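Local coordinates for protein bacterial leucyl aminopeptidase (Legionella pneumophila, PDB 6ESL) that probably removes N-terminal amino acids, leucine among them, from peptides as a secreted zinc aminopeptidase of the M28 family, at residues 113-118 against 313-318; 202-207 against 384-389; 307-312 against 345-350. All blocks are in the same frame, centred on the assembly; numbering follows the deposited sequence.

Contact 1: 113-118 against 313-318; sequences YEIKHE and AKLIDH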
# COMPACT_ATOMS: atom_id res chain seq x y z
N TYR B 113 -8.94 -4.49 -9.43
CA TYR B 113 -9.38 -5.65 -8.72
C TYR B 113 -10.68 -5.18 -8.09
O TYR B 113 -10.71 -4.20 -7.40
CB TYR B 113 -8.36 -6.08 -7.65
CG TYR B 113 -6.99 -6.47 -8.14
CD1 TYR B 113 -6.79 -7.60 -8.89
CD2 TYR B 113 -5.89 -5.72 -7.82
CE1 TYR B 113 -5.54 -7.94 -9.34
CE2 TYR B 113 -4.64 -6.05 -8.27
CZ TYR B 113 -4.46 -7.17 -9.03
OH TYR B 113 -3.23 -7.49 -9.47
N GLU B 114 -11.76 -5.91 -8.30
CA GLU B 114 -13.05 -5.50 -7.75
C GLU B 114 -13.78 -6.68 -7.22
O GLU B 114 -13.47 -7.80 -7.55
CB GLU B 114 -13.93 -4.84 -8.83
CG GLU B 114 -13.22 -3.76 -9.67
CD GLU B 114 -14.13 -3.11 -10.72
OE1 GLU B 114 -14.33 -3.63 -11.84
OE2 GLU B 114 -14.61 -2.00 -10.39
N ILE B 115 -14.77 -6.38 -6.42
CA ILE B 115 -15.69 -7.36 -5.84
C ILE B 115 -16.97 -7.34 -6.70
O ILE B 115 -17.67 -6.33 -6.74
CB ILE B 115 -16.04 -6.96 -4.37
CG1 ILE B 115 -14.73 -7.09 -3.52
CG2 ILE B 115 -17.29 -7.72 -3.91
CD1 ILE B 115 -14.69 -6.54 -2.12
N LYS B 116 -17.19 -8.42 -7.44
CA LYS B 116 -18.28 -8.56 -8.41
C LYS B 116 -18.85 -9.90 -8.40
O LYS B 116 -19.54 -10.24 -9.34
CB LYS B 116 -17.76 -8.42 -9.82
CG LYS B 116 -17.01 -7.15 -10.16
CD LYS B 116 -16.58 -7.27 -11.61
CE LYS B 116 -16.39 -5.91 -12.27
NZ LYS B 116 -16.99 -5.85 -13.64
N HIS B 117 -18.57 -10.74 -7.41
CA HIS B 117 -19.05 -12.12 -7.44
C HIS B 117 -19.55 -12.53 -6.08
O HIS B 117 -19.32 -13.64 -5.63
CB HIS B 117 -17.96 -13.08 -7.97
CG HIS B 117 -17.60 -12.81 -9.39
ND1 HIS B 117 -18.29 -13.36 -10.45
CD2 HIS B 117 -16.71 -11.97 -9.95
CE1 HIS B 117 -17.81 -12.91 -11.59
NE2 HIS B 117 -16.85 -12.07 -11.32
N GLU B 118 -20.26 -11.60 -5.43
CA GLU B 118 -20.83 -11.84 -4.10
C GLU B 118 -21.57 -13.10 -3.92
O GLU B 118 -21.29 -13.80 -2.97
CB GLU B 118 -21.75 -10.70 -3.69
CG GLU B 118 -20.94 -9.60 -3.08
CD GLU B 118 -21.75 -8.47 -2.57
OE1 GLU B 118 -22.50 -8.73 -1.60
OE2 GLU B 118 -21.61 -7.35 -3.14
N ALA B 313 -7.32 -6.55 1.65
CA ALA B 313 -7.96 -5.81 2.75
C ALA B 313 -9.46 -5.70 2.52
O ALA B 313 -10.24 -5.97 3.43
CB ALA B 313 -7.29 -4.43 2.94
N LYS B 314 -9.86 -5.37 1.31
CA LYS B 314 -11.28 -5.29 0.95
C LYS B 314 -12.00 -6.62 1.00
O LYS B 314 -13.10 -6.70 1.51
CB LYS B 314 -11.44 -4.73 -0.47
CG LYS B 314 -11.33 -3.22 -0.49
CD LYS B 314 -11.10 -2.67 -1.89
CE LYS B 314 -12.42 -2.55 -2.66
NZ LYS B 314 -11.98 -2.15 -4.03
N LEU B 315 -11.35 -7.68 0.51
CA LEU B 315 -11.91 -9.00 0.58
C LEU B 315 -12.10 -9.39 2.01
O LEU B 315 -13.13 -10.00 2.34
CB LEU B 315 -11.05 -10.08 -0.11
CG LEU B 315 -10.90 -10.04 -1.61
CD1 LEU B 315 -9.86 -11.04 -2.04
CD2 LEU B 315 -12.27 -10.33 -2.29
N ILE B 316 -11.11 -9.07 2.88
CA ILE B 316 -11.25 -9.41 4.30
C ILE B 316 -12.50 -8.68 4.87
O ILE B 316 -13.37 -9.28 5.51
CB ILE B 316 -9.98 -9.08 5.13
CG1 ILE B 316 -8.83 -10.03 4.75
CG2 ILE B 316 -10.28 -9.22 6.58
CD1 ILE B 316 -7.42 -9.53 5.05
N ASP B 317 -12.56 -7.36 4.63
CA ASP B 317 -13.62 -6.58 5.24
C ASP B 317 -15.03 -6.99 4.72
O ASP B 317 -15.95 -7.25 5.52
CB ASP B 317 -13.37 -5.10 5.01
CG ASP B 317 -14.48 -4.25 5.58
OD1 ASP B 317 -14.65 -4.26 6.81
OD2 ASP B 317 -15.26 -3.68 4.82
N HIS B 318 -15.15 -7.11 3.40
CA HIS B 318 -16.39 -7.48 2.74
C HIS B 318 -16.86 -8.89 3.02
O HIS B 318 -18.07 -9.12 3.28
CB HIS B 318 -16.28 -7.32 1.20
CG HIS B 318 -17.61 -7.25 0.51
ND1 HIS B 318 -18.09 -6.08 -0.04
CD2 HIS B 318 -18.60 -8.18 0.34
CE1 HIS B 318 -19.29 -6.29 -0.55
NE2 HIS B 318 -19.61 -7.56 -0.37
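Ile115 reaches across to His318 and meets it with two branches. Its CG2 methyl lies over the centre of one face of the His318 ring, a CH-pi contact with CG2 4.2 Å from the ring centroid and 9° off the normal. Its other branch ends with CD1 3.8 Å from CB of His318. The same branch rests against Lys314 and Leu315, with Ile115 CG1 4.2 Å from Leu315 CD2. The chi1 of Ile115 (-66°) sets CG2 opposite the backbone N, which allows both branches to face the helix. Glu118 comes to the imidazole edge, with its CD 3.2 Å from His318 NE2. OE1 lies in the ring plane there, the carboxylate being turned 72° from it. Glu118 OE1 and OE2 are both 3.4 Å from His318 NE2, but neither approach has hydrogen-bond geometry. Lys314 NZ forms a salt bridge with Asp325 of the second subunit. Further out, side chains hold the loop backbone: the Glu389 carboxylate accepts from Lys116 N and His117 N, and Tyr311 OH donates to Glu114 O. His117 is the N-cap of helix 118-125. Loop 113-118 lies at the surface against helix 306-320, beside the C-terminal part of helix 373-391.

Contact 2: 202-207 against 384-389; sequences PAIVIG and VAFAIE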
# COMPACT_ATOMS: atom_id res chain seq x y z
N PRO B 202 -3.77 -15.71 -18.10
CA PRO B 202 -2.91 -15.55 -16.88
C PRO B 202 -3.57 -16.11 -15.62
O PRO B 202 -4.75 -15.89 -15.39
CB PRO B 202 -2.64 -14.03 -16.84
CG PRO B 202 -2.70 -13.62 -18.33
CD PRO B 202 -3.85 -14.46 -18.88
N ALA B 203 -2.86 -16.98 -14.91
CA ALA B 203 -3.46 -17.78 -13.83
C ALA B 203 -3.58 -17.02 -12.49
O ALA B 203 -2.93 -15.99 -12.28
CB ALA B 203 -2.65 -19.03 -13.60
N ILE B 204 -4.28 -17.66 -11.57
CA ILE B 204 -4.44 -17.20 -10.21
C ILE B 204 -3.77 -18.26 -9.37
O ILE B 204 -4.09 -19.41 -9.48
CB ILE B 204 -5.91 -17.14 -9.79
CG1 ILE B 204 -6.68 -16.07 -10.52
CG2 ILE B 204 -6.03 -16.89 -8.31
CD1 ILE B 204 -5.92 -14.79 -10.75
N VAL B 205 -2.85 -17.89 -8.51
CA VAL B 205 -2.13 -18.85 -7.71
C VAL B 205 -2.33 -18.70 -6.19
O VAL B 205 -2.26 -17.62 -5.70
CB VAL B 205 -0.63 -18.75 -7.99
CG1 VAL B 205 0.16 -19.69 -7.14
CG2 VAL B 205 -0.30 -18.85 -9.45
N ILE B 206 -2.59 -19.78 -5.48
CA ILE B 206 -2.74 -19.80 -4.05
C ILE B 206 -1.74 -20.75 -3.50
O ILE B 206 -1.75 -21.89 -3.84
CB ILE B 206 -4.15 -20.25 -3.65
CG1 ILE B 206 -5.20 -19.27 -4.10
CG2 ILE B 206 -4.27 -20.41 -2.16
CD1 ILE B 206 -5.90 -19.68 -5.35
N GLY B 207 -0.90 -20.30 -2.58
CA GLY B 207 0.15 -21.13 -2.04
C GLY B 207 0.30 -21.18 -0.55
O GLY B 207 -0.26 -20.32 0.18
N VAL B 384 -10.59 -18.92 -0.80
CA VAL B 384 -11.79 -19.20 -1.64
C VAL B 384 -12.29 -17.93 -2.33
O VAL B 384 -12.55 -17.92 -3.54
CB VAL B 384 -12.94 -19.89 -0.88
CG1 VAL B 384 -14.26 -19.96 -1.69
CG2 VAL B 384 -12.53 -21.28 -0.53
N ALA B 385 -12.37 -16.84 -1.56
CA ALA B 385 -12.90 -15.60 -2.12
C ALA B 385 -11.95 -15.00 -3.17
O ALA B 385 -12.40 -14.53 -4.22
CB ALA B 385 -13.18 -14.61 -1.02
N PHE B 386 -10.65 -14.99 -2.90
CA PHE B 386 -9.64 -14.58 -3.83
C PHE B 386 -9.69 -15.39 -5.14
O PHE B 386 -9.71 -14.84 -6.23
CB PHE B 386 -8.26 -14.80 -3.13
CG PHE B 386 -7.07 -14.33 -3.87
CD1 PHE B 386 -6.62 -13.01 -3.69
CD2 PHE B 386 -6.31 -15.18 -4.67
CE1 PHE B 386 -5.46 -12.54 -4.35
CE2 PHE B 386 -5.16 -14.72 -5.33
CZ PHE B 386 -4.75 -13.39 -5.17
N ALA B 387 -9.80 -16.71 -5.02
CA ALA B 387 -9.88 -17.57 -6.22
C ALA B 387 -11.11 -17.22 -7.05
O ALA B 387 -10.99 -16.88 -8.25
CB ALA B 387 -9.93 -19.04 -5.83
N ILE B 388 -12.26 -17.24 -6.41
CA ILE B 388 -13.50 -17.07 -7.16
C ILE B 388 -13.58 -15.67 -7.76
O ILE B 388 -13.88 -15.53 -8.94
CB ILE B 388 -14.74 -17.45 -6.32
CG1 ILE B 388 -14.77 -18.96 -6.04
CG2 ILE B 388 -16.02 -16.98 -6.99
CD1 ILE B 388 -15.72 -19.36 -4.95
N GLU B 389 -13.29 -14.61 -7.01
CA GLU B 389 -13.34 -13.28 -7.59
C GLU B 389 -12.40 -13.10 -8.77
O GLU B 389 -12.81 -12.56 -9.79
CB GLU B 389 -13.01 -12.15 -6.58
CG GLU B 389 -14.15 -11.89 -5.60
CD GLU B 389 -15.31 -11.07 -6.22
OE1 GLU B 389 -15.09 -10.47 -7.32
OE2 GLU B 389 -16.44 -11.08 -5.60
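Ile204 and Phe386 make the closest apolar contact between strand 203-207 and helix 384-389. The CG2 methyl of Ile204 sits 3.8 Å from Phe386 CE2 and 4.0 Å from Phe386 CD2, and it approaches the ring obliquely. Ile206 CG1 also approaches Phe386 CD2, at 4.3 Å. The ring is carried towards the strand by chi1 of -175°, which places CG opposite the backbone N of the helix residue. A second apolar contact joins Ile206 to the small side chain of Ala387, CD1 to CB at 4.1 Å. Here the long branch of Ile206 does the reaching, because its CB does not point straight at the helix.

No hydrogen bond links the two segments. Val205 O merely lies near Phe386 CE2, at 4.1 Å and obliquely. The strand backbone instead bonds within the sheet. Ile204 pairs with Pro247 and Tyr249 on one flank, and Val205 pairs with Ala279 on the other.

In backbone geometry, the strand and helix segments run nearly antiparallel, at 171°, and their axes approach to 9.0 Å. Leu308 and Leu312 of helix 306-320 also touch Phe386, so the ring lies between that helix and the sheet, where it also touches Val281. Such a helix laid along an inner strand of a mixed sheet is the layered alpha/beta packing of the M28 peptidase fold, in which helices cover both faces of the central sheet.

Contact 3: 307-312 against 345-350; sequences DLSNYL and PAAFPC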
# COMPACT_ATOMS: atom_id res chain seq x y z
N ASP B 307 -1.48 -2.81 -4.99
CA ASP B 307 -2.89 -2.95 -5.33
C ASP B 307 -3.48 -4.29 -4.91
O ASP B 307 -4.58 -4.36 -4.45
CB ASP B 307 -3.16 -2.72 -6.82
CG ASP B 307 -2.97 -1.27 -7.23
OD1 ASP B 307 -2.92 -0.37 -6.36
OD2 ASP B 307 -2.89 -1.03 -8.45
N LEU B 308 -2.73 -5.39 -5.09
CA LEU B 308 -3.31 -6.70 -4.70
C LEU B 308 -3.51 -6.78 -3.18
O LEU B 308 -4.50 -7.34 -2.70
CB LEU B 308 -2.42 -7.83 -5.23
CG LEU B 308 -3.02 -9.24 -5.05
CD1 LEU B 308 -4.26 -9.40 -5.89
CD2 LEU B 308 -1.98 -10.29 -5.42
N SER B 309 -2.59 -6.19 -2.42
CA SER B 309 -2.63 -6.14 -0.95
C SER B 309 -3.83 -5.36 -0.46
O SER B 309 -4.63 -5.84 0.40
CB SER B 309 -1.36 -5.59 -0.34
OG SER B 309 -0.20 -6.31 -0.75
N ASN B 310 -4.04 -4.22 -1.08
CA ASN B 310 -5.29 -3.45 -0.82
C ASN B 310 -6.54 -4.22 -1.15
O ASN B 310 -7.51 -4.16 -0.40
CB ASN B 310 -5.32 -2.12 -1.60
CG ASN B 310 -4.27 -1.09 -1.12
OD1 ASN B 310 -3.79 -1.14 0.03
ND2 ASN B 310 -4.00 -0.06 -1.99
N TYR B 311 -6.53 -4.95 -2.25
CA TYR B 311 -7.65 -5.79 -2.58
C TYR B 311 -7.93 -6.90 -1.49
O TYR B 311 -9.06 -7.14 -1.11
CB TYR B 311 -7.45 -6.45 -3.95
CG TYR B 311 -8.61 -7.21 -4.42
CD1 TYR B 311 -9.83 -6.57 -4.65
CD2 TYR B 311 -8.51 -8.58 -4.71
CE1 TYR B 311 -10.93 -7.31 -5.12
CE2 TYR B 311 -9.59 -9.31 -5.12
CZ TYR B 311 -10.79 -8.69 -5.37
OH TYR B 311 -11.86 -9.42 -5.81
N LEU B 312 -6.87 -7.52 -1.00
CA LEU B 312 -7.06 -8.44 0.13
C LEU B 312 -7.73 -7.75 1.32
O LEU B 312 -8.55 -8.31 1.93
CB LEU B 312 -5.72 -9.03 0.65
CG LEU B 312 -4.99 -10.03 -0.15
CD1 LEU B 312 -3.93 -10.61 0.83
CD2 LEU B 312 -5.83 -11.13 -0.73
N PRO B 345 2.33 -9.82 -9.49
CA PRO B 345 1.61 -9.30 -8.34
C PRO B 345 1.32 -10.40 -7.27
O PRO B 345 0.82 -11.44 -7.62
CB PRO B 345 0.31 -8.76 -8.96
CG PRO B 345 0.73 -8.32 -10.34
CD PRO B 345 1.57 -9.52 -10.73
N ALA B 346 1.74 -10.15 -6.02
CA ALA B 346 1.71 -11.14 -4.98
C ALA B 346 1.39 -10.49 -3.66
O ALA B 346 1.77 -9.33 -3.40
CB ALA B 346 3.04 -11.88 -4.89
N ALA B 347 0.66 -11.21 -2.84
CA ALA B 347 0.18 -10.64 -1.57
C ALA B 347 0.25 -11.73 -0.49
O ALA B 347 0.24 -12.93 -0.84
CB ALA B 347 -1.23 -10.16 -1.70
N PHE B 348 0.30 -11.26 0.77
CA PHE B 348 0.59 -12.09 1.92
C PHE B 348 -0.26 -11.61 3.14
O PHE B 348 0.13 -10.69 3.89
CB PHE B 348 2.08 -12.10 2.24
CG PHE B 348 2.47 -12.89 3.45
CD1 PHE B 348 1.79 -14.01 3.85
CD2 PHE B 348 3.55 -12.51 4.21
CE1 PHE B 348 2.16 -14.68 5.05
CE2 PHE B 348 3.95 -13.20 5.38
CZ PHE B 348 3.28 -14.33 5.76
N PRO B 349 -1.43 -12.24 3.34
CA PRO B 349 -2.13 -12.04 4.58
C PRO B 349 -1.64 -13.03 5.65
O PRO B 349 -1.24 -14.15 5.28
CB PRO B 349 -3.55 -12.37 4.21
CG PRO B 349 -3.41 -13.46 3.15
CD PRO B 349 -2.08 -13.27 2.50
N CYS B 350 -1.65 -12.63 6.93
CA CYS B 350 -1.06 -13.44 7.98
C CYS B 350 -1.74 -13.28 9.31
O CYS B 350 -2.52 -12.38 9.55
CB CYS B 350 0.49 -13.13 8.07
SG CYS B 350 1.51 -14.15 9.16
O HOH W 1 0.05 -8.41 1.12
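Leu312 and Leu308 hold the methyl group of Ala347 between them. Leu312 CD1 is 3.7 Å from Ala347 CB, and Leu308 CD2 is 3.8 Å from the same atom. The two leucines reach it with different conformations. Leu308 has CG opposite the backbone N (chi1 -172°). With chi2 at 66°, its CD2 also rests on the backbone of Pro345 and Ala346, 3.7 Å from Pro345 O. Leu312 instead has CG opposite its own carbonyl carbon (chi1 -72°). From there CD1 touches the Pro349 ring, 3.6 Å from Pro349 CD, the two side chains crossing at about a right angle.

Ser309 lies beside the same methyl, its OG 4.1 Å from Ala347 CB. This OG is anti to its own carbonyl carbon and also bonds to Asp305 O. A water bridges the two segments: it donates to Ser309 OG at 2.8 Å and accepts from Phe348 N at 2.9 Å. The CB of Phe348 leaves the strand away from the helix. Its ring stacks on His336, and the side chain is about 7 Å from a bound zinc ion. Asp307 forms a salt bridge with Arg328 of the second subunit.

Strand 346-350 lies between strands 277-282 and 297-300. Helix 306-320 packs over it next to helix 373-391.

Overall arrangement
Contacts 2 and 3 are buried, whereas contact 1 lies at the surface. Both buried contacts set a helix against the same mixed sheet, and their chemistry is mainly apolar, with one bridging water in contact 3. Contact 1 instead sets an irregular loop against a helix and mixes aliphatic packing with charged or polar side chains. Contacts 1 and 3 use successive parts of helix 306-320, and both also reach the second subunit. Contact 2 touches no other chain. Its helix 373-391 touches both other contacts, through its C-terminal end in contact 1 and through its sheet-facing side in contact 3.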